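Local coordinates for probable zinc protease PqqL (Escherichia coli, PDB 6OFT), which probably acts as a periplasmic zinc metalloendopeptidase of the M16 family, the chain here being the first half of the whole protein, at residues N16-M21 with D218-L223; L34-H39 with M199-V204; L291-Q296 with A464-P469. One frame throughout, in Å; residues are numbered along the deposited sequence.

Contact 1. Residues N16-M21 with D218-L223; sequences NGLRYM and DNLSKL
The side-chain amide nitrogen of Asn16 is gripped by two backbone carbonyls, at the C-terminal end of helix 209-220 and in the turn there. Asn16 ND2 gives one hydrogen bond to Leu220 O, at 2.8 Å, and a second to Leu223 O, at 3.1 Å. The first acceptor lies close to the amide plane and is met on a lone pair in its own carbonyl plane; the second is somewhat tilted from both planes. Both bonds are bent, with N-H...O angles of 142° and 146°. Leu220 and Leu223 are the ends of a type I beta turn, so one NH2 group ties together the first and last carbonyls of that turn.

The other end of the same amide is used within its own segment: Asn16 OD1 accepts from Leu18 N at 3.1 Å, an Asx turn. With CG set between the backbone N and the carbonyl carbon (chi1 65°), OD1 faces back to the chain while ND2 reaches across to the turn, and bonds at both ends fix the rotation of the amide. A water adds a bridge, donating to Ser221 O at 2.8 Å and taking a weak bond from Asn16 N.

Beyond the amide the contact turns apolar. Leu18 sends its two methyls to different partners: CD2 meets Leu220 CD1 at 4.1 Å, and CD1 lies 4.3 Å from Leu223 CD1.

Asn16 to Leu18 lead into strand 19-24, whose neighbour in the sheet is strand 199-205, and Leu18 also packs on Met199 of that strand. Leu220 rests on Phe201 of the same strand and on Met114 of helix 107-122, so it packs between sheet and helix, while Leu223 lies against Ser121 and Asn122 at the helix end.

Contact 2. Residues L34-H39 with M199-V204; sequences LWLQIH and MTFIVV
Trp35 and Ile202 face each other as a hydrogen-bonded antiparallel pair, Trp35 N to Ile202 O at 2.9 Å and Ile202 N to Trp35 O at 2.8 Å. Gln37 and Thr200 repeat the pattern two residues on, with Gln37 N to Thr200 O at 2.9 Å and Thr200 N to Gln37 O at 3.1 Å. All four bonds are nearly straight.

Just past the end of its strand, His39 joins by its side chain. The ring comes edge-on to Thr200, and NE2 lies 2.7 Å from Thr200 OG1 in a hydrogen bond that either could donate. Gln37 CG sits over one face of the imidazole, offset toward its rim.

On the sheet face that carries Leu34, Leu36 and Ile38, the pairs are apolar. Leu34 CB touches Phe201 CZ at 3.7 Å, and its CD2 lies alongside Val203 CG2. Phe201 has CG anti to its backbone N (chi1 -168°), which brings the ring obliquely over the facing strand, CD1 near Trp35 O. Ile38 and Met199 run side by side, CD1 to CG at 3.8 Å; the Ile38 side chain is about 8 Å from that of Glu57, the predicted proton acceptor.

The second shell fixes the polar end of Gln37, on the other face: OE1 accepts from Ser389, and NE2 bonds Glu95 and the carbonyl of Ala386. Phe117 meets Phe201 edge-to-face. The pairing joins strands 160 residues apart in the mixed sheet of an M16-type domain, with 96-103 beyond 31-38 and 19-24 beyond 199-205; helix 107-122 covers the Phe201 face, and helix 378-391 packs on the other.

Contact 3. Residues L291-Q296 with A464-P469; sequences LQERIQ and AAYVFP
Glu293 leaves helix 271-296 toward the last modelled residues of this first-half construct, and its side chain meets Tyr466 from the first carbon on. CB lies 3.1 Å from Tyr466 OH, CG a little farther from the same oxygen. The chain stays extended beyond CG (chi2 165°), and the carboxylate parts its two oxygens between two aromatic residues. OE1 takes a weak hydrogen bond from Tyr466 OH, at 2.7 Å, with carboxylate and phenol ring only 23° apart in plane. OE2 turns to Phe468, 3.2 Å from CE1 at an oblique approach to the ring, the side chains crossing at about a right angle; Pro469 CD is 4.0 Å from the same oxygen.

The next helix residue, Arg294, reaches the tyrosine elsewhere on its ring. Its side chain slides past in the opposite direction, and NH1 comes to the ring edge, 3.6 Å from Tyr466 CD1. With the two planes 72° apart, the phenol presents its edge to the flat face of the guanidinium, toward its rim. A long, weak ion pair joins Arg294 NE to Glu299.

With an alanine at Tyr466, Glu293 OE1 would probably lose its phenol partner and Arg294 the ring edge beside it, leaving carboxylate and guanidinium less firmly held.

Phe468 also touches Glu353, Glu354 and Asp357 of helix 352-371. An irregular segment after helix 448-459 is thus laid by Tyr466 and Phe468 against the C-terminal end of helix 271-296, with helix 352-371 beside it, in the second M16-type domain of the construct.

In the fold
From the N terminus, the turn at 16-18 enters strand 19-24 and contact 1 opens; strand 31-38 follows and opens contact 2. The chain then passes the predicted zinc site before strand 199-205 returns to close contact 2, and the end of helix 209-220 closes contact 1 just after. Contact 2 is therefore enclosed by contact 1, and they touch: strands 19-24 and 199-205 are neighbours in one sheet, with Arg19 O and Met21 O probably bonded to Phe201 N and Val203 N. Contact 3 comes later, in series, about 55 Å from contact 1 between centres; it lies on the opposite side of the chain's centre, joining the end of helix 271-296 to the segment at 464-469.

Contact 1. Residues N16-M21 with D218-L223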
loop_
_atom_site.group_PDB
_atom_site.type_symbol
_atom_site.label_atom_id
_atom_site.label_comp_id
_atom_site.label_asym_id
_atom_site.label_seq_id
_atom_site.Cartn_x
_atom_site.Cartn_y
_atom_site.Cartn_z
ATOM N N ASN A 16 0.874 -3.115 -29.727
ATOM C CA ASN A 16 1.008 -4.444 -29.119
ATOM C C ASN A 16 0.239 -4.575 -27.777
ATOM O O ASN A 16 0.215 -5.654 -27.200
ATOM C CB ASN A 16 2.488 -4.847 -28.987
ATOM C CG ASN A 16 3.306 -3.997 -28.052
ATOM O OD1 ASN A 16 2.788 -3.238 -27.234
ATOM N ND2 ASN A 16 4.612 -4.127 -28.140
ATOM N N GLY A 17 -0.368 -3.488 -27.296
ATOM C CA GLY A 17 -1.152 -3.499 -26.066
ATOM C C GLY A 17 -0.471 -2.992 -24.813
ATOM O O GLY A 17 -1.130 -2.881 -23.771
ATOM N N LEU A 18 0.852 -2.709 -24.882
ATOM C CA LEU A 18 1.608 -2.198 -23.741
ATOM C C LEU A 18 1.135 -0.777 -23.427
ATOM O O LEU A 18 1.055 0.046 -24.334
ATOM C CB LEU A 18 3.134 -2.228 -24.012
ATOM C CG LEU A 18 4.028 -1.762 -22.838
ATOM C CD1 LEU A 18 5.105 -2.779 -22.521
ATOM C CD2 LEU A 18 4.645 -0.387 -23.123
ATOM N N ARG A 19 0.838 -0.494 -22.151
ATOM C CA ARG A 19 0.394 0.831 -21.736
ATOM C C ARG A 19 1.589 1.626 -21.253
ATOM O O ARG A 19 2.582 1.045 -20.827
ATOM C CB ARG A 19 -0.657 0.734 -20.615
ATOM C CG ARG A 19 -2.072 0.314 -21.061
ATOM C CD ARG A 19 -2.921 -0.062 -19.844
ATOM N NE ARG A 19 -2.678 -1.449 -19.433
ATOM C CZ ARG A 19 -3.153 -2.031 -18.333
ATOM N NH1 ARG A 19 -3.891 -1.339 -17.470
ATOM N NH2 ARG A 19 -2.880 -3.307 -18.079
ATOM N N TYR A 20 1.511 2.955 -21.330
ATOM C CA TYR A 20 2.589 3.810 -20.823
ATOM C C TYR A 20 2.018 5.014 -20.121
ATOM O O TYR A 20 0.891 5.429 -20.411
ATOM C CB TYR A 20 3.592 4.215 -21.917
ATOM C CG TYR A 20 2.958 4.775 -23.175
ATOM C CD1 TYR A 20 2.626 6.124 -23.272
ATOM C CD2 TYR A 20 2.725 3.966 -24.280
ATOM C CE1 TYR A 20 2.010 6.638 -24.415
ATOM C CE2 TYR A 20 2.142 4.476 -25.438
ATOM C CZ TYR A 20 1.790 5.813 -25.504
ATOM O OH TYR A 20 1.234 6.310 -26.657
ATOM N N MET A 21 2.784 5.557 -19.170
ATOM C CA MET A 21 2.426 6.736 -18.389
ATOM C C MET A 21 3.681 7.546 -18.252
ATOM O O MET A 21 4.704 7.028 -17.793
ATOM C CB MET A 21 1.881 6.372 -16.999
ATOM C CG MET A 21 0.730 5.405 -17.021
ATOM S SD MET A 21 0.060 5.218 -15.373
ATOM C CE MET A 21 -1.555 5.903 -15.631
ATOM N N ASP A 218 10.459 3.279 -29.608
ATOM C CA ASP A 218 11.652 2.704 -30.246
ATOM C C ASP A 218 12.092 1.384 -29.641
ATOM O O ASP A 218 12.731 0.590 -30.330
ATOM C CB ASP A 218 12.838 3.677 -30.186
ATOM C CG ASP A 218 12.727 4.912 -31.061
ATOM O OD1 ASP A 218 13.619 5.784 -30.969
ATOM O OD2 ASP A 218 11.740 5.017 -31.829
ATOM N N ASN A 219 11.771 1.147 -28.357
ATOM C CA ASN A 219 12.264 -0.037 -27.672
ATOM C C ASN A 219 11.227 -1.064 -27.253
ATOM O O ASN A 219 11.609 -2.190 -26.943
ATOM C CB ASN A 219 13.074 0.405 -26.457
ATOM C CG ASN A 219 14.319 1.147 -26.860
ATOM O OD1 ASN A 219 15.260 0.564 -27.388
ATOM N ND2 ASN A 219 14.349 2.445 -26.637
ATOM N N LEU A 220 9.938 -0.713 -27.230
ATOM C CA LEU A 220 8.936 -1.660 -26.722
ATOM C C LEU A 220 7.821 -1.992 -27.696
ATOM O O LEU A 220 7.010 -2.869 -27.395
ATOM C CB LEU A 220 8.343 -1.153 -25.372
ATOM C CG LEU A 220 9.349 -0.962 -24.209
ATOM C CD1 LEU A 220 8.726 -0.197 -23.051
ATOM C CD2 LEU A 220 9.922 -2.301 -23.726
ATOM N N SER A 221 7.764 -1.313 -28.844
ATOM C CA SER A 221 6.702 -1.573 -29.817
ATOM C C SER A 221 6.928 -2.864 -30.631
ATOM O O SER A 221 5.954 -3.432 -31.144
ATOM C CB SER A 221 6.455 -0.362 -30.720
ATOM O OG SER A 221 7.558 -0.087 -31.565
ATOM N N LYS A 222 8.181 -3.357 -30.695
ATOM C CA LYS A 222 8.490 -4.594 -31.429
ATOM C C LYS A 222 8.166 -5.882 -30.640
ATOM O O LYS A 222 8.284 -6.976 -31.207
ATOM C CB LYS A 222 9.932 -4.604 -31.956
ATOM C CG LYS A 222 10.121 -3.678 -33.171
ATOM C CD LYS A 222 11.238 -4.136 -34.130
ATOM C CE LYS A 222 12.627 -3.651 -33.767
ATOM N NZ LYS A 222 12.783 -2.181 -33.958
ATOM N N LEU A 223 7.746 -5.765 -29.351
ATOM C CA LEU A 223 7.356 -6.936 -28.550
ATOM C C LEU A 223 6.106 -7.553 -29.206
ATOM O O LEU A 223 5.171 -6.800 -29.503
ATOM C CB LEU A 223 7.021 -6.574 -27.081
ATOM C CG LEU A 223 8.123 -5.998 -26.183
ATOM C CD1 LEU A 223 7.522 -5.430 -24.907
ATOM C CD2 LEU A 223 9.173 -7.035 -25.836
HETATM O O HOH W 1 3.528 -2.143 -30.907
#

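Contact 2. Residues L34-H39 with M199-V204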
loop_
_atom_site.group_PDB
_atom_site.type_symbol
_atom_site.label_atom_id
_atom_site.label_comp_id
_atom_site.label_asym_id
_atom_site.label_seq_id
_atom_site.Cartn_x
_atom_site.Cartn_y
_atom_site.Cartn_z
ATOM N N LEU A 34 12.375 4.940 -14.397
ATOM C CA LEU A 34 11.844 4.071 -15.446
ATOM C C LEU A 34 11.404 2.816 -14.726
ATOM O O LEU A 34 12.238 2.132 -14.123
ATOM C CB LEU A 34 12.898 3.752 -16.530
ATOM C CG LEU A 34 13.568 4.929 -17.257
ATOM C CD1 LEU A 34 14.648 4.423 -18.190
ATOM C CD2 LEU A 34 12.549 5.776 -18.054
ATOM N N TRP A 35 10.080 2.591 -14.663
ATOM C CA TRP A 35 9.516 1.441 -13.970
ATOM C C TRP A 35 8.687 0.611 -14.918
ATOM O O TRP A 35 7.803 1.152 -15.593
ATOM C CB TRP A 35 8.591 1.862 -12.797
ATOM C CG TRP A 35 9.219 2.468 -11.567
ATOM C CD1 TRP A 35 10.470 3.014 -11.443
ATOM C CD2 TRP A 35 8.560 2.689 -10.314
ATOM N NE1 TRP A 35 10.651 3.499 -10.166
ATOM C CE2 TRP A 35 9.489 3.321 -9.454
ATOM C CE3 TRP A 35 7.262 2.419 -9.835
ATOM C CZ2 TRP A 35 9.153 3.718 -8.150
ATOM C CZ3 TRP A 35 6.944 2.768 -8.525
ATOM C CH2 TRP A 35 7.886 3.398 -7.695
ATOM N N LEU A 36 8.915 -0.716 -14.917
ATOM C CA LEU A 36 8.109 -1.653 -15.679
ATOM C C LEU A 36 7.185 -2.340 -14.668
ATOM O O LEU A 36 7.647 -3.022 -13.738
ATOM C CB LEU A 36 8.952 -2.680 -16.461
ATOM C CG LEU A 36 8.136 -3.794 -17.161
ATOM C CD1 LEU A 36 7.179 -3.203 -18.255
ATOM C CD2 LEU A 36 9.062 -4.890 -17.726
ATOM N N GLN A 37 5.878 -2.150 -14.859
ATOM C CA GLN A 37 4.863 -2.681 -13.970
ATOM C C GLN A 37 4.077 -3.828 -14.597
ATOM O O GLN A 37 3.363 -3.637 -15.574
ATOM C CB GLN A 37 3.943 -1.529 -13.490
ATOM C CG GLN A 37 2.692 -1.955 -12.706
ATOM C CD GLN A 37 1.797 -0.772 -12.495
ATOM O OE1 GLN A 37 1.283 -0.177 -13.445
ATOM N NE2 GLN A 37 1.609 -0.384 -11.253
ATOM N N ILE A 38 4.203 -5.023 -14.004
ATOM C CA ILE A 38 3.465 -6.214 -14.421
ATOM C C ILE A 38 2.246 -6.214 -13.528
ATOM O O ILE A 38 2.404 -6.225 -12.312
ATOM C CB ILE A 38 4.288 -7.540 -14.264
ATOM C CG1 ILE A 38 5.774 -7.402 -14.755
ATOM C CG2 ILE A 38 3.568 -8.732 -14.905
ATOM C CD1 ILE A 38 6.054 -6.976 -16.201
ATOM N N HIS A 39 1.044 -6.247 -14.110
ATOM C CA HIS A 39 -0.199 -6.193 -13.329
ATOM C C HIS A 39 -0.596 -7.540 -12.720
ATOM O O HIS A 39 -1.799 -7.847 -12.599
ATOM C CB HIS A 39 -1.334 -5.588 -14.166
ATOM C CG HIS A 39 -1.106 -4.151 -14.530
ATOM N ND1 HIS A 39 -1.775 -3.133 -13.884
ATOM C CD2 HIS A 39 -0.299 -3.613 -15.476
ATOM C CE1 HIS A 39 -1.360 -2.007 -14.449
ATOM N NE2 HIS A 39 -0.470 -2.250 -15.414
ATOM N N MET A 199 1.055 -5.110 -19.150
ATOM C CA MET A 199 2.192 -4.256 -18.776
ATOM C C MET A 199 1.960 -2.772 -18.964
ATOM O O MET A 199 1.329 -2.348 -19.934
ATOM C CB MET A 199 3.448 -4.622 -19.578
ATOM C CG MET A 199 4.031 -5.953 -19.241
ATOM S SD MET A 199 5.288 -6.318 -20.467
ATOM C CE MET A 199 5.761 -7.926 -19.928
ATOM N N THR A 200 2.520 -1.987 -18.030
ATOM C CA THR A 200 2.531 -0.534 -18.061
ATOM C C THR A 200 3.966 -0.099 -17.809
ATOM O O THR A 200 4.562 -0.509 -16.810
ATOM C CB THR A 200 1.561 0.072 -17.038
ATOM O OG1 THR A 200 0.238 -0.405 -17.313
ATOM C CG2 THR A 200 1.577 1.593 -17.065
ATOM N N PHE A 201 4.532 0.682 -18.744
ATOM C CA PHE A 201 5.868 1.249 -18.601
ATOM C C PHE A 201 5.679 2.696 -18.092
ATOM O O PHE A 201 4.967 3.479 -18.726
ATOM C CB PHE A 201 6.661 1.205 -19.939
ATOM C CG PHE A 201 8.120 1.515 -19.701
ATOM C CD1 PHE A 201 8.958 0.578 -19.112
ATOM C CD2 PHE A 201 8.645 2.762 -20.022
ATOM C CE1 PHE A 201 10.291 0.888 -18.827
ATOM C CE2 PHE A 201 9.983 3.059 -19.757
ATOM C CZ PHE A 201 10.793 2.119 -19.154
ATOM N N ILE A 202 6.274 3.026 -16.929
ATOM C CA ILE A 202 6.136 4.331 -16.261
ATOM C C ILE A 202 7.429 5.168 -16.334
ATOM O O ILE A 202 8.479 4.713 -15.901
ATOM C CB ILE A 202 5.628 4.118 -14.801
ATOM C CG1 ILE A 202 4.285 3.333 -14.780
ATOM C CG2 ILE A 202 5.518 5.443 -14.023
ATOM C CD1 ILE A 202 3.903 2.748 -13.426
ATOM N N VAL A 203 7.332 6.391 -16.879
ATOM C CA VAL A 203 8.462 7.330 -17.018
ATOM C C VAL A 203 8.138 8.579 -16.182
ATOM O O VAL A 203 7.183 9.272 -16.493
ATOM C CB VAL A 203 8.733 7.681 -18.523
ATOM C CG1 VAL A 203 9.856 8.707 -18.678
ATOM C CG2 VAL A 203 9.037 6.432 -19.350
ATOM N N VAL A 204 8.904 8.848 -15.105
ATOM C CA VAL A 204 8.674 10.027 -14.246
ATOM C C VAL A 204 10.015 10.732 -14.077
ATOM O O VAL A 204 10.963 10.156 -13.536
ATOM C CB VAL A 204 8.012 9.710 -12.861
ATOM C CG1 VAL A 204 7.650 11.004 -12.111
ATOM C CG2 VAL A 204 6.772 8.829 -13.007
#

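Contact 3. Residues L291-Q296 with A464-P469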
loop_
_atom_site.group_PDB
_atom_site.type_symbol
_atom_site.label_atom_id
_atom_site.label_comp_id
_atom_site.label_asym_id
_atom_site.label_seq_id
_atom_site.Cartn_x
_atom_site.Cartn_y
_atom_site.Cartn_z
ATOM N N LEU A 291 -7.762 12.887 20.260
ATOM C CA LEU A 291 -6.799 12.218 21.138
ATOM C C LEU A 291 -5.557 13.080 21.410
ATOM O O LEU A 291 -5.135 13.181 22.566
ATOM C CB LEU A 291 -6.398 10.836 20.582
ATOM C CG LEU A 291 -5.549 9.948 21.509
ATOM C CD1 LEU A 291 -6.312 9.553 22.777
ATOM C CD2 LEU A 291 -5.080 8.709 20.787
ATOM N N GLN A 292 -4.992 13.708 20.356
ATOM C CA GLN A 292 -3.818 14.575 20.469
ATOM C C GLN A 292 -4.099 15.839 21.275
ATOM O O GLN A 292 -3.207 16.304 21.984
ATOM C CB GLN A 292 -3.234 14.929 19.094
ATOM C CG GLN A 292 -2.404 13.809 18.464
ATOM C CD GLN A 292 -1.249 13.352 19.334
ATOM O OE1 GLN A 292 -1.227 12.216 19.829
ATOM N NE2 GLN A 292 -0.269 14.227 19.549
ATOM N N GLU A 293 -5.335 16.378 21.181
ATOM C CA GLU A 293 -5.779 17.569 21.914
ATOM C C GLU A 293 -5.886 17.238 23.403
ATOM O O GLU A 293 -5.485 18.053 24.239
ATOM C CB GLU A 293 -7.141 18.060 21.390
ATOM C CG GLU A 293 -7.126 18.739 20.027
ATOM C CD GLU A 293 -8.477 18.912 19.343
ATOM O OE1 GLU A 293 -9.405 18.112 19.608
ATOM O OE2 GLU A 293 -8.603 19.853 18.526
ATOM N N ARG A 294 -6.419 16.034 23.730
ATOM C CA ARG A 294 -6.563 15.543 25.102
ATOM C C ARG A 294 -5.198 15.252 25.738
ATOM O O ARG A 294 -5.003 15.554 26.917
ATOM C CB ARG A 294 -7.479 14.311 25.159
ATOM C CG ARG A 294 -8.951 14.632 24.903
ATOM C CD ARG A 294 -9.865 13.488 25.292
ATOM N NE ARG A 294 -11.177 13.983 25.709
ATOM C CZ ARG A 294 -12.335 13.621 25.161
ATOM N NH1 ARG A 294 -13.474 14.135 25.605
ATOM N NH2 ARG A 294 -12.362 12.732 24.172
ATOM N N ILE A 295 -4.242 14.709 24.962
ATOM C CA ILE A 295 -2.891 14.411 25.458
ATOM C C ILE A 295 -2.108 15.704 25.706
ATOM O O ILE A 295 -1.564 15.884 26.796
ATOM C CB ILE A 295 -2.127 13.402 24.541
ATOM C CG1 ILE A 295 -2.725 11.977 24.662
ATOM C CG2 ILE A 295 -0.609 13.381 24.846
ATOM C CD1 ILE A 295 -2.421 11.044 23.482
ATOM N N GLN A 296 -2.057 16.600 24.706
ATOM C CA GLN A 296 -1.311 17.855 24.814
ATOM C C GLN A 296 -1.904 18.818 25.845
ATOM O O GLN A 296 -1.136 19.535 26.494
ATOM C CB GLN A 296 -1.114 18.521 23.450
ATOM C CG GLN A 296 -0.126 17.739 22.590
ATOM C CD GLN A 296 0.357 18.527 21.406
ATOM O OE1 GLN A 296 1.346 19.264 21.489
ATOM N NE2 GLN A 296 -0.327 18.381 20.279
ATOM N N ALA A 464 -19.833 13.582 28.725
ATOM C CA ALA A 464 -19.909 14.978 28.287
ATOM C C ALA A 464 -19.346 15.193 26.887
ATOM O O ALA A 464 -18.373 14.532 26.492
ATOM C CB ALA A 464 -19.198 15.881 29.284
ATOM N N ALA A 465 -19.968 16.133 26.140
ATOM C CA ALA A 465 -19.575 16.499 24.784
ATOM C C ALA A 465 -18.219 17.166 24.810
ATOM O O ALA A 465 -17.937 17.967 25.704
ATOM C CB ALA A 465 -20.601 17.438 24.172
ATOM N N TYR A 466 -17.364 16.804 23.859
ATOM C CA TYR A 466 -16.043 17.396 23.768
ATOM C C TYR A 466 -16.149 18.799 23.167
ATOM O O TYR A 466 -16.891 19.013 22.206
ATOM C CB TYR A 466 -15.098 16.510 22.942
ATOM C CG TYR A 466 -13.737 17.132 22.726
ATOM C CD1 TYR A 466 -12.747 17.046 23.700
ATOM C CD2 TYR A 466 -13.453 17.846 21.567
ATOM C CE1 TYR A 466 -11.503 17.645 23.520
ATOM C CE2 TYR A 466 -12.213 18.445 21.372
ATOM C CZ TYR A 466 -11.237 18.332 22.346
ATOM O OH TYR A 466 -10.017 18.919 22.135
ATOM N N VAL A 467 -15.394 19.751 23.730
ATOM C CA VAL A 467 -15.387 21.121 23.230
ATOM C C VAL A 467 -14.038 21.443 22.591
ATOM O O VAL A 467 -12.998 21.351 23.249
ATOM C CB VAL A 467 -15.838 22.169 24.284
ATOM C CG1 VAL A 467 -15.792 23.586 23.712
ATOM C CG2 VAL A 467 -17.239 21.855 24.804
ATOM N N PHE A 468 -14.071 21.804 21.293
ATOM C CA PHE A 468 -12.892 22.192 20.518
ATOM C C PHE A 468 -12.291 23.480 21.124
ATOM O O PHE A 468 -13.045 24.427 21.377
ATOM C CB PHE A 468 -13.272 22.392 19.038
ATOM C CG PHE A 468 -12.130 22.756 18.116
ATOM C CD1 PHE A 468 -11.204 21.800 17.717
ATOM C CD2 PHE A 468 -12.000 24.049 17.626
ATOM C CE1 PHE A 468 -10.155 22.137 16.858
ATOM C CE2 PHE A 468 -10.952 24.386 16.765
ATOM C CZ PHE A 468 -10.032 23.429 16.394
ATOM N N PRO A 469 -10.968 23.514 21.436
ATOM C CA PRO A 469 -10.387 24.722 22.055
ATOM C C PRO A 469 -10.208 25.882 21.076
ATOM O O PRO A 469 -9.818 25.681 19.927
ATOM C CB PRO A 469 -9.039 24.233 22.611
ATOM C CG PRO A 469 -9.006 22.737 22.378
ATOM C CD PRO A 469 -9.941 22.472 21.248
#